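Local coordinates for 4-oxalmesaconate hydratase (PDB 5CGZ), which hydrates the enol form of oxalomesaconate to 4-carboxy-4-hydroxy-2-oxoadipate, the third step of gallate breakdown, as a zinc-dependent enzyme, at residues H33-S38 with A99-R104; D93-L98 with R134-A139; V110-L115 with H128-A133. All blocks are in the same frame, centred on the assembly; numbering follows the deposited sequence. Where two conformers were deposited one is given.

Contact 1. Residues H33-S38 with A99-R104; sequences HVVCLS and ADVYRR
His33 and Val35, on the same side of strand 31-36, reach across to Val101 and Arg104 of helix 92-105. This is helix-on-sheet packing in a Rossmann-like fold: the helix belongs to the beta-alpha-beta crossover that leaves strand 76-80 and re-enters the sheet at strand 110-112, passing over strand 31-36. The axes of segments 33-36 and 99-104 are nearly antiparallel, at 175°, and come within 10.9 Å of each other.

From its CB, directed toward the helix, the His33 side chain swings CG anti to the backbone N (chi1 -174°), which carries the imidazole to Val101 and Arg104. ND1 is hydrogen-bonded to Ser77 OG of the neighbouring strand 76-80. CD2 meets the methyl CG1 of Val101 at 3.8 Å, the methyl lying at the ring edge and near its plane. CE1 is 4.1 Å from Arg104 NH2. At the tip, NE2 is hydrogen-bonded to Glu79 OE1, while Arg104 NH2 stands 3.5 Å from this same NE2 without bonding to it. Both nitrogens gather round one carboxylate, because Arg104 NH2 also forms a salt bridge with Glu79 OE1. NE2 lies in the plane of the guanidinium at its edge, and the two planar groups are turned 84° apart. With both ring nitrogens bonded, the imidazole is fixed in rotation, and the carboxylate would probably favour a proton on NE2. Arg104 NH2 is also hydrogen-bonded to a glycerol, probably from the crystallisation liquor.

Two residues along the strand, the valines meet tip to tip, Val35 CG2 lying 3.9 Å from Val101 CG1.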
loop_
_atom_site.group_PDB
_atom_site.type_symbol
_atom_site.label_atom_id
_atom_site.label_comp_id
_atom_site.label_asym_id
_atom_site.label_seq_id
_atom_site.Cartn_x
_atom_site.Cartn_y
_atom_site.Cartn_z
ATOM N N HIS A 33 20.456 26.709 -5.917
ATOM C CA HIS A 33 21.141 26.164 -7.090
ATOM C C HIS A 33 20.316 25.079 -7.778
ATOM O O HIS A 33 19.784 24.179 -7.122
ATOM C CB HIS A 33 22.508 25.590 -6.705
ATOM C CG HIS A 33 23.317 25.148 -7.886
ATOM N ND1 HIS A 33 23.697 26.013 -8.895
ATOM C CD2 HIS A 33 23.799 23.930 -8.236
ATOM C CE1 HIS A 33 24.385 25.348 -9.807
ATOM N NE2 HIS A 33 24.462 24.081 -9.432
ATOM N N VAL A 34 20.240 25.156 -9.099
ATOM C CA VAL A 34 19.506 24.186 -9.898
ATOM C C VAL A 34 20.457 23.386 -10.787
ATOM O O VAL A 34 21.272 23.962 -11.518
ATOM C CB VAL A 34 18.448 24.879 -10.778
ATOM C CG1 VAL A 34 17.732 23.874 -11.685
ATOM C CG2 VAL A 34 17.445 25.611 -9.910
ATOM N N VAL A 35 20.365 22.062 -10.708
ATOM C CA VAL A 35 20.998 21.197 -11.696
ATOM C C VAL A 35 19.937 20.667 -12.662
ATOM O O VAL A 35 18.987 20.003 -12.238
ATOM C CB VAL A 35 21.721 19.998 -11.059
ATOM C CG1 VAL A 35 22.210 19.044 -12.146
ATOM C CG2 VAL A 35 22.876 20.451 -10.183
ATOM N N CYS A 36 20.096 20.970 -13.950
ATOM C CA CYS A 36 19.288 20.363 -15.007
ATOM C C CYS A 36 20.073 19.235 -15.652
ATOM O O CYS A 36 21.065 19.482 -16.336
ATOM C CB CYS A 36 18.903 21.388 -16.067
ATOM S SG CYS A 36 17.931 22.767 -15.462
ATOM N N LEU A 37 19.635 17.999 -15.445
ATOM C CA LEU A 37 20.408 16.856 -15.918
ATOM C C LEU A 37 20.420 16.799 -17.445
ATOM O O LEU A 37 21.415 16.395 -18.052
ATOM C CB LEU A 37 19.861 15.551 -15.330
ATOM C CG LEU A 37 19.976 15.418 -13.803
ATOM C CD1 LEU A 37 19.213 14.197 -13.297
ATOM C CD2 LEU A 37 21.433 15.359 -13.364
ATOM N N SER A 38 19.314 17.211 -18.058
ATOM C CA SER A 38 19.207 17.256 -19.514
ATOM C C SER A 38 18.362 18.461 -19.892
ATOM O O SER A 38 17.912 19.190 -19.016
ATOM C CB SER A 38 18.591 15.964 -20.067
ATOM O OG SER A 38 17.183 15.960 -19.881
ATOM N N ALA A 99 27.309 14.260 -6.703
ATOM C CA ALA A 99 27.823 14.275 -5.333
ATOM C C ALA A 99 28.745 15.472 -5.109
ATOM O O ALA A 99 28.754 16.061 -4.025
ATOM C CB ALA A 99 28.553 12.975 -5.007
ATOM N N ASP A 100 29.519 15.832 -6.132
ATOM C CA ASP A 100 30.392 17.002 -6.029
ATOM C C ASP A 100 29.580 18.298 -5.935
ATOM O O ASP A 100 29.973 19.226 -5.231
ATOM C CB ASP A 100 31.357 17.065 -7.218
ATOM C CG ASP A 100 32.371 15.917 -7.215
ATOM O OD1 ASP A 100 32.561 15.269 -6.157
ATOM O OD2 ASP A 100 32.980 15.667 -8.277
ATOM N N VAL A 101 28.452 18.370 -6.638
ATOM C CA VAL A 101 27.573 19.528 -6.488
ATOM C C VAL A 101 27.105 19.631 -5.039
ATOM O O VAL A 101 27.116 20.717 -4.455
ATOM C CB VAL A 101 26.362 19.460 -7.439
ATOM C CG1 VAL A 101 25.379 20.599 -7.152
ATOM C CG2 VAL A 101 26.843 19.515 -8.892
ATOM N N TYR A 102 26.707 18.499 -4.454
ATOM C CA TYR A 102 26.293 18.468 -3.050
ATOM C C TYR A 102 27.398 18.975 -2.133
ATOM O O TYR A 102 27.149 19.774 -1.227
ATOM C CB TYR A 102 25.912 17.050 -2.617
ATOM C CG TYR A 102 24.456 16.653 -2.809
ATOM C CD1 TYR A 102 23.507 16.907 -1.820
ATOM C CD2 TYR A 102 24.042 15.970 -3.954
ATOM C CE1 TYR A 102 22.171 16.515 -1.979
ATOM C CE2 TYR A 102 22.707 15.569 -4.121
ATOM C CZ TYR A 102 21.781 15.848 -3.130
ATOM O OH TYR A 102 20.470 15.459 -3.289
ATOM N N ARG A 103 28.614 18.482 -2.349
ATOM C CA ARG A 103 29.747 18.860 -1.504
ATOM C C ARG A 103 30.021 20.370 -1.603
ATOM O O ARG A 103 30.365 21.012 -0.616
ATOM C CB ARG A 103 30.993 18.050 -1.887
ATOM C CG ARG A 103 30.974 16.576 -1.446
ATOM C CD ARG A 103 31.300 16.459 0.023
ATOM N NE ARG A 103 31.225 15.102 0.561
ATOM C CZ ARG A 103 32.231 14.228 0.570
ATOM N NH1 ARG A 103 33.408 14.548 0.036
ATOM N NH2 ARG A 103 32.057 13.022 1.111
ATOM N N ARG A 104 29.840 20.933 -2.791
ATOM C CA ARG A 104 30.079 22.359 -3.009
ATOM C C ARG A 104 28.943 23.237 -2.474
ATOM O O ARG A 104 29.174 24.248 -1.821
ATOM C CB ARG A 104 30.282 22.626 -4.503
ATOM C CG ARG A 104 30.562 24.073 -4.847
ATOM C CD ARG A 104 30.715 24.265 -6.353
ATOM N NE ARG A 104 29.430 24.302 -7.052
ATOM C CZ ARG A 104 29.033 23.393 -7.942
ATOM N NH1 ARG A 104 29.818 22.362 -8.246
ATOM N NH2 ARG A 104 27.848 23.514 -8.532
#

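Contact 2. Residues D93-L98 with R134-A139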
loop_
_atom_site.group_PDB
_atom_site.type_symbol
_atom_site.label_atom_id
_atom_site.label_comp_id
_atom_site.label_asym_id
_atom_site.label_seq_id
_atom_site.Cartn_x
_atom_site.Cartn_y
_atom_site.Cartn_z
ATOM N N ASP A 93 29.918 8.053 -13.015
ATOM C CA ASP A 93 30.445 9.399 -13.203
ATOM C C ASP A 93 29.399 10.499 -13.058
ATOM O O ASP A 93 29.686 11.568 -12.506
ATOM C CB ASP A 93 31.118 9.504 -14.558
ATOM C CG ASP A 93 32.607 9.662 -14.423
ATOM O OD1 ASP A 93 33.289 8.643 -14.143
ATOM O OD2 ASP A 93 33.080 10.814 -14.550
ATOM N N THR A 94 28.195 10.252 -13.567
ATOM C CA THR A 94 27.078 11.173 -13.346
ATOM C C THR A 94 26.848 11.330 -11.857
ATOM O O THR A 94 26.716 12.439 -11.338
ATOM C CB THR A 94 25.772 10.666 -13.980
ATOM O OG1 THR A 94 26.043 10.142 -15.281
ATOM C CG2 THR A 94 24.749 11.798 -14.069
ATOM N N LEU A 95 26.817 10.190 -11.175
ATOM C CA LEU A 95 26.594 10.146 -9.734
ATOM C C LEU A 95 27.632 10.967 -8.972
ATOM O O LEU A 95 27.283 11.776 -8.107
ATOM C CB LEU A 95 26.604 8.692 -9.254
ATOM C CG LEU A 95 26.342 8.494 -7.764
ATOM C CD1 LEU A 95 24.908 8.876 -7.421
ATOM C CD2 LEU A 95 26.627 7.056 -7.369
ATOM N N PHE A 96 28.910 10.773 -9.298
ATOM C CA PHE A 96 29.982 11.522 -8.634
ATOM C C PHE A 96 29.928 13.025 -8.980
ATOM O O PHE A 96 30.190 13.880 -8.127
ATOM C CB PHE A 96 31.348 10.929 -8.996
ATOM C CG PHE A 96 31.580 9.545 -8.433
ATOM C CD1 PHE A 96 31.178 9.226 -7.139
ATOM C CD2 PHE A 96 32.192 8.562 -9.195
ATOM C CE1 PHE A 96 31.395 7.964 -6.621
ATOM C CE2 PHE A 96 32.413 7.288 -8.678
ATOM C CZ PHE A 96 32.013 6.990 -7.393
ATOM N N ARG A 97 29.593 13.341 -10.227
ATOM C CA ARG A 97 29.366 14.728 -10.647
ATOM C C ARG A 97 28.357 15.388 -9.708
ATOM O O ARG A 97 28.571 16.488 -9.202
ATOM C CB ARG A 97 28.845 14.800 -12.096
ATOM C CG ARG A 97 29.907 14.898 -13.206
ATOM C CD ARG A 97 29.614 16.065 -14.188
ATOM N NE ARG A 97 28.793 15.686 -15.340
ATOM C CZ ARG A 97 28.320 16.537 -16.257
ATOM N NH1 ARG A 97 27.593 16.070 -17.257
ATOM N NH2 ARG A 97 28.561 17.848 -16.183
ATOM N N LEU A 98 27.236 14.702 -9.488
ATOM C CA LEU A 98 26.180 15.248 -8.642
ATOM C C LEU A 98 26.602 15.288 -7.168
ATOM O O LEU A 98 26.291 16.244 -6.458
ATOM C CB LEU A 98 24.885 14.437 -8.811
ATOM C CG LEU A 98 23.621 15.065 -8.214
ATOM C CD1 LEU A 98 23.475 16.527 -8.666
ATOM C CD2 LEU A 98 22.381 14.259 -8.620
ATOM N N ARG A 134 23.368 12.321 -2.786
ATOM C CA ARG A 134 23.305 12.870 -1.439
ATOM C C ARG A 134 23.991 11.952 -0.424
ATOM O O ARG A 134 24.756 12.408 0.438
ATOM C CB ARG A 134 21.841 13.099 -1.048
ATOM C CG ARG A 134 21.588 13.614 0.360
ATOM C CD ARG A 134 20.075 13.824 0.505
ATOM N NE ARG A 134 19.624 14.020 1.881
ATOM C CZ ARG A 134 19.491 13.049 2.785
ATOM N NH1 ARG A 134 19.799 11.789 2.482
ATOM N NH2 ARG A 134 19.057 13.348 4.001
ATOM N N ILE A 135 23.710 10.655 -0.521
ATOM C CA ILE A 135 24.299 9.690 0.398
ATOM C C ILE A 135 25.812 9.538 0.156
ATOM O O ILE A 135 26.587 9.464 1.112
ATOM C CB ILE A 135 23.599 8.319 0.285
ATOM C CG1 ILE A 135 22.135 8.432 0.756
ATOM C CG2 ILE A 135 24.357 7.259 1.087
ATOM C CD1 ILE A 135 21.258 7.253 0.369
ATOM N N ILE A 136 26.233 9.490 -1.108
ATOM C CA ILE A 136 27.666 9.449 -1.417
ATOM C C ILE A 136 28.371 10.639 -0.761
ATOM O O ILE A 136 29.435 10.487 -0.154
ATOM C CB ILE A 136 27.948 9.478 -2.939
ATOM C CG1 ILE A 136 27.262 8.301 -3.647
ATOM C CG2 ILE A 136 29.474 9.491 -3.213
ATOM C CD1 ILE A 136 27.600 6.950 -3.060
ATOM N N ALA A 137 27.747 11.812 -0.859
ATOM C CA ALA A 137 28.322 13.044 -0.313
ATOM C C ALA A 137 28.375 13.043 1.222
ATOM O O ALA A 137 29.098 13.843 1.832
ATOM C CB ALA A 137 27.540 14.250 -0.814
ATOM N N GLN A 138 27.614 12.144 1.843
ATOM C CA GLN A 138 27.684 11.954 3.291
ATOM C C GLN A 138 28.897 11.122 3.735
ATOM O O GLN A 138 29.269 11.136 4.907
ATOM C CB GLN A 138 26.415 11.262 3.800
ATOM C CG GLN A 138 25.123 12.067 3.691
ATOM C CD GLN A 138 23.918 11.235 4.121
ATOM O OE1 GLN A 138 23.916 10.012 3.950
ATOM N NE2 GLN A 138 22.893 11.889 4.682
ATOM N N ALA A 139 29.489 10.373 2.809
ATOM C CA ALA A 139 30.480 9.356 3.182
ATOM C C ALA A 139 31.868 9.951 3.413
ATOM O O ALA A 139 32.437 10.586 2.527
ATOM C CB ALA A 139 30.552 8.274 2.114
#
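Between segments 93-98 and 134-139 the backbones come nearest at Phe96 and Ile136, whose CA atoms are 7.9 Å apart. Ile136 carries the contact: its CB is directed at the other helix, and its two branches go to different partners. CG1 meets Leu95 CD2 at 4.0 Å, and the two side chains cross at about a right angle. CG2 goes to the Phe96 ring, approaching CE1 at 4.2 Å, at the ring edge and near its plane. This division follows from the first torsion of Ile136 (chi1 -58°), which sets CG1 beside the backbone N and CG2 beside the carbonyl carbon. Leu95 does not aim its CB at Ile136; its CG instead lies anti to the backbone N (chi1 -178°), and CD2 bridges the remaining gap.

Both helices are connecting helices of the Rossmann-like sheet, one leading into strand 110-112 and the other out of it, and here they meet through apolar side chains. Ile136 also rests on Ala99, one turn further along helix 92-105 from Leu95, and on Tyr142 in the loop that follows helix 122-138. The ring of Tyr142 also meets that of Phe96, their planes about 10° apart. The contact lies near a subunit boundary of the hexamer: Pro87 of a second subunit packs against both Leu95 and Phe96. Ala139 N is hydrogen-bonded to Ile136 O at 3.0 Å.

Contact 3. Residues V110-L115 with H128-A133; sequences VLSHSL and HLAQEA
One face of the His128 imidazole is covered by Leu115, whose methyl CD2 sits over the ring centre, 3.5 Å from the centroid and 13° off the ring normal. This is a CH-pi contact made within a beta-alpha unit of the Rossmann-like fold, in which strand 110-112 is followed by helix 122-138 and the zinc ligand His123 stands in the first turn of that helix. The two side chains cross at about a right angle. The ring atom closest to the methyl is NE2, 3.4 Å from Leu115 CD2. Replacing His128 by an alanine would probably leave Leu115 CD2 without its flat support and open a gap at this exposed end of the contact. The other methyl, Leu115 CD1, lies 3.9 Å from the amide nitrogen NE2 of Gln131, one turn along the helix. Gln131 comes at it from the opposite direction and packs also against Tyr121 of a second subunit.

Between strand and helix, the small residues Ser112 and Ala130 meet through their CB atoms, 4.2 Å apart. The serine hydroxyl turns anti to the backbone N (chi1 -164°), and Ser112 OG is hydrogen-bonded to Val7 O on neighbouring strand 3-8.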
loop_
_atom_site.group_PDB
_atom_site.type_symbol
_atom_site.label_atom_id
_atom_site.label_comp_id
_atom_site.label_asym_id
_atom_site.label_seq_id
_atom_site.Cartn_x
_atom_site.Cartn_y
_atom_site.Cartn_z
ATOM N N VAL A 110 16.645 19.492 -0.578
ATOM C CA VAL A 110 16.707 19.138 -1.991
ATOM C C VAL A 110 15.305 18.929 -2.563
ATOM O O VAL A 110 14.459 18.292 -1.935
ATOM C CB VAL A 110 17.529 17.857 -2.207
ATOM C CG1 VAL A 110 17.752 17.611 -3.700
ATOM C CG2 VAL A 110 18.852 17.954 -1.469
ATOM N N LEU A 111 15.059 19.468 -3.754
ATOM C CA LEU A 111 13.800 19.216 -4.455
ATOM C C LEU A 111 14.074 18.419 -5.725
ATOM O O LEU A 111 14.996 18.747 -6.479
ATOM C CB LEU A 111 13.098 20.531 -4.810
ATOM C CG LEU A 111 12.933 21.576 -3.712
ATOM C CD1 LEU A 111 12.091 22.730 -4.222
ATOM C CD2 LEU A 111 12.291 20.943 -2.489
ATOM N N SER A 112 13.297 17.366 -5.965
ATOM C CA SER A 112 13.404 16.648 -7.231
ATOM C C SER A 112 12.071 15.963 -7.549
ATOM O O SER A 112 11.042 16.312 -6.958
ATOM C CB SER A 112 14.566 15.644 -7.197
ATOM O OG SER A 112 14.906 15.218 -8.512
ATOM N N HIS A 113 12.091 14.994 -8.467
ATOM C CA HIS A 113 10.856 14.382 -8.994
ATOM C C HIS A 113 10.295 13.253 -8.124
ATOM O O HIS A 113 10.991 12.715 -7.271
ATOM C CB HIS A 113 11.099 13.823 -10.403
ATOM C CG HIS A 113 11.499 14.853 -11.411
ATOM N ND1 HIS A 113 10.595 15.446 -12.273
ATOM C CD2 HIS A 113 12.703 15.385 -11.719
ATOM C CE1 HIS A 113 11.225 16.300 -13.054
ATOM N NE2 HIS A 113 12.511 16.282 -12.741
ATOM N N SER A 114 9.045 12.872 -8.374
ATOM C CA SER A 114 8.456 11.715 -7.703
ATOM C C SER A 114 9.200 10.448 -8.108
ATOM O O SER A 114 9.778 10.384 -9.197
ATOM C CB SER A 114 6.960 11.589 -8.046
ATOM O OG SER A 114 6.768 11.373 -9.440
ATOM N N LEU A 115 9.171 9.433 -7.249
ATOM C CA LEU A 115 9.911 8.192 -7.507
ATOM C C LEU A 115 9.158 7.239 -8.432
ATOM O O LEU A 115 9.717 6.257 -8.897
ATOM C CB LEU A 115 10.253 7.484 -6.190
ATOM C CG LEU A 115 11.631 7.901 -5.643
ATOM C CD1 LEU A 115 12.052 7.079 -4.449
ATOM C CD2 LEU A 115 12.689 7.799 -6.749
ATOM N N HIS A 128 16.354 9.432 -8.121
ATOM C CA HIS A 128 17.273 8.405 -7.626
ATOM C C HIS A 128 18.719 8.902 -7.639
ATOM O O HIS A 128 19.476 8.628 -6.705
ATOM C CB HIS A 128 17.146 7.116 -8.445
ATOM C CG HIS A 128 16.056 6.216 -7.959
ATOM N ND1 HIS A 128 15.096 5.683 -8.794
ATOM C CD2 HIS A 128 15.761 5.771 -6.714
ATOM C CE1 HIS A 128 14.262 4.942 -8.084
ATOM N NE2 HIS A 128 14.642 4.981 -6.820
ATOM N N LEU A 129 19.092 9.640 -8.687
ATOM C CA LEU A 129 20.405 10.289 -8.737
ATOM C C LEU A 129 20.571 11.264 -7.580
ATOM O O LEU A 129 21.581 11.248 -6.875
ATOM C CB LEU A 129 20.602 11.026 -10.062
ATOM C CG LEU A 129 21.052 10.137 -11.215
ATOM C CD1 LEU A 129 20.943 10.889 -12.539
ATOM C CD2 LEU A 129 22.484 9.662 -10.965
ATOM N N ALA A 130 19.563 12.113 -7.394
ATOM C CA ALA A 130 19.582 13.104 -6.329
ATOM C C ALA A 130 19.770 12.438 -4.970
ATOM O O ALA A 130 20.576 12.887 -4.160
ATOM C CB ALA A 130 18.292 13.937 -6.347
ATOM N N GLN A 131 19.034 11.357 -4.723
ATOM C CA GLN A 131 19.105 10.709 -3.420
ATOM C C GLN A 131 20.409 9.955 -3.218
ATOM O O GLN A 131 21.023 10.058 -2.152
ATOM C CB GLN A 131 17.918 9.765 -3.215
ATOM C CG GLN A 131 16.626 10.514 -2.952
ATOM C CD GLN A 131 15.479 9.593 -2.567
ATOM O OE1 GLN A 131 15.680 8.564 -1.927
ATOM N NE2 GLN A 131 14.266 9.973 -2.943
ATOM N N GLU A 132 20.842 9.199 -4.225
ATOM C CA GLU A 132 22.058 8.424 -4.041
ATOM C C GLU A 132 23.277 9.356 -3.968
ATOM O O GLU A 132 24.176 9.129 -3.156
ATOM C CB GLU A 132 22.246 7.370 -5.146
ATOM C CG GLU A 132 23.359 6.372 -4.752
ATOM C CD GLU A 132 23.548 5.223 -5.726
ATOM O OE1 GLU A 132 23.028 5.300 -6.857
ATOM O OE2 GLU A 132 24.225 4.235 -5.350
ATOM N N ALA A 133 23.306 10.410 -4.791
ATOM C CA ALA A 133 24.429 11.360 -4.743
ATOM C C ALA A 133 24.525 12.024 -3.368
ATOM O O ALA A 133 25.622 12.270 -2.848
ATOM C CB ALA A 133 24.296 12.420 -5.832
#

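In the fold
The three contacts adjoin one another where helices 92-105 and 122-138 pack together and on the sheet, their centres about 10 to 11 Å apart. Contacts 1 and 2 share helix 92-105, and contacts 2 and 3 share helix 122-138. Arg103 NE ties contact 1 to contact 2 by a probable hydrogen bond to Ala137 O (2.8 Å); a weak one from Tyr102 OH to Ala130 O (2.7 Å) reaches contact 3. Leu98 CG fits against Ala133 CB at 3.6 Å between contacts 2 and 3. The zinc, held by His10, Asp13, Glu44 and His123, lies about 10 Å from the Ser112 side chain and about 13 Å from that of Val35. Contacts 2 and 3 both touch a second subunit, and contact 2 lies away from the metal.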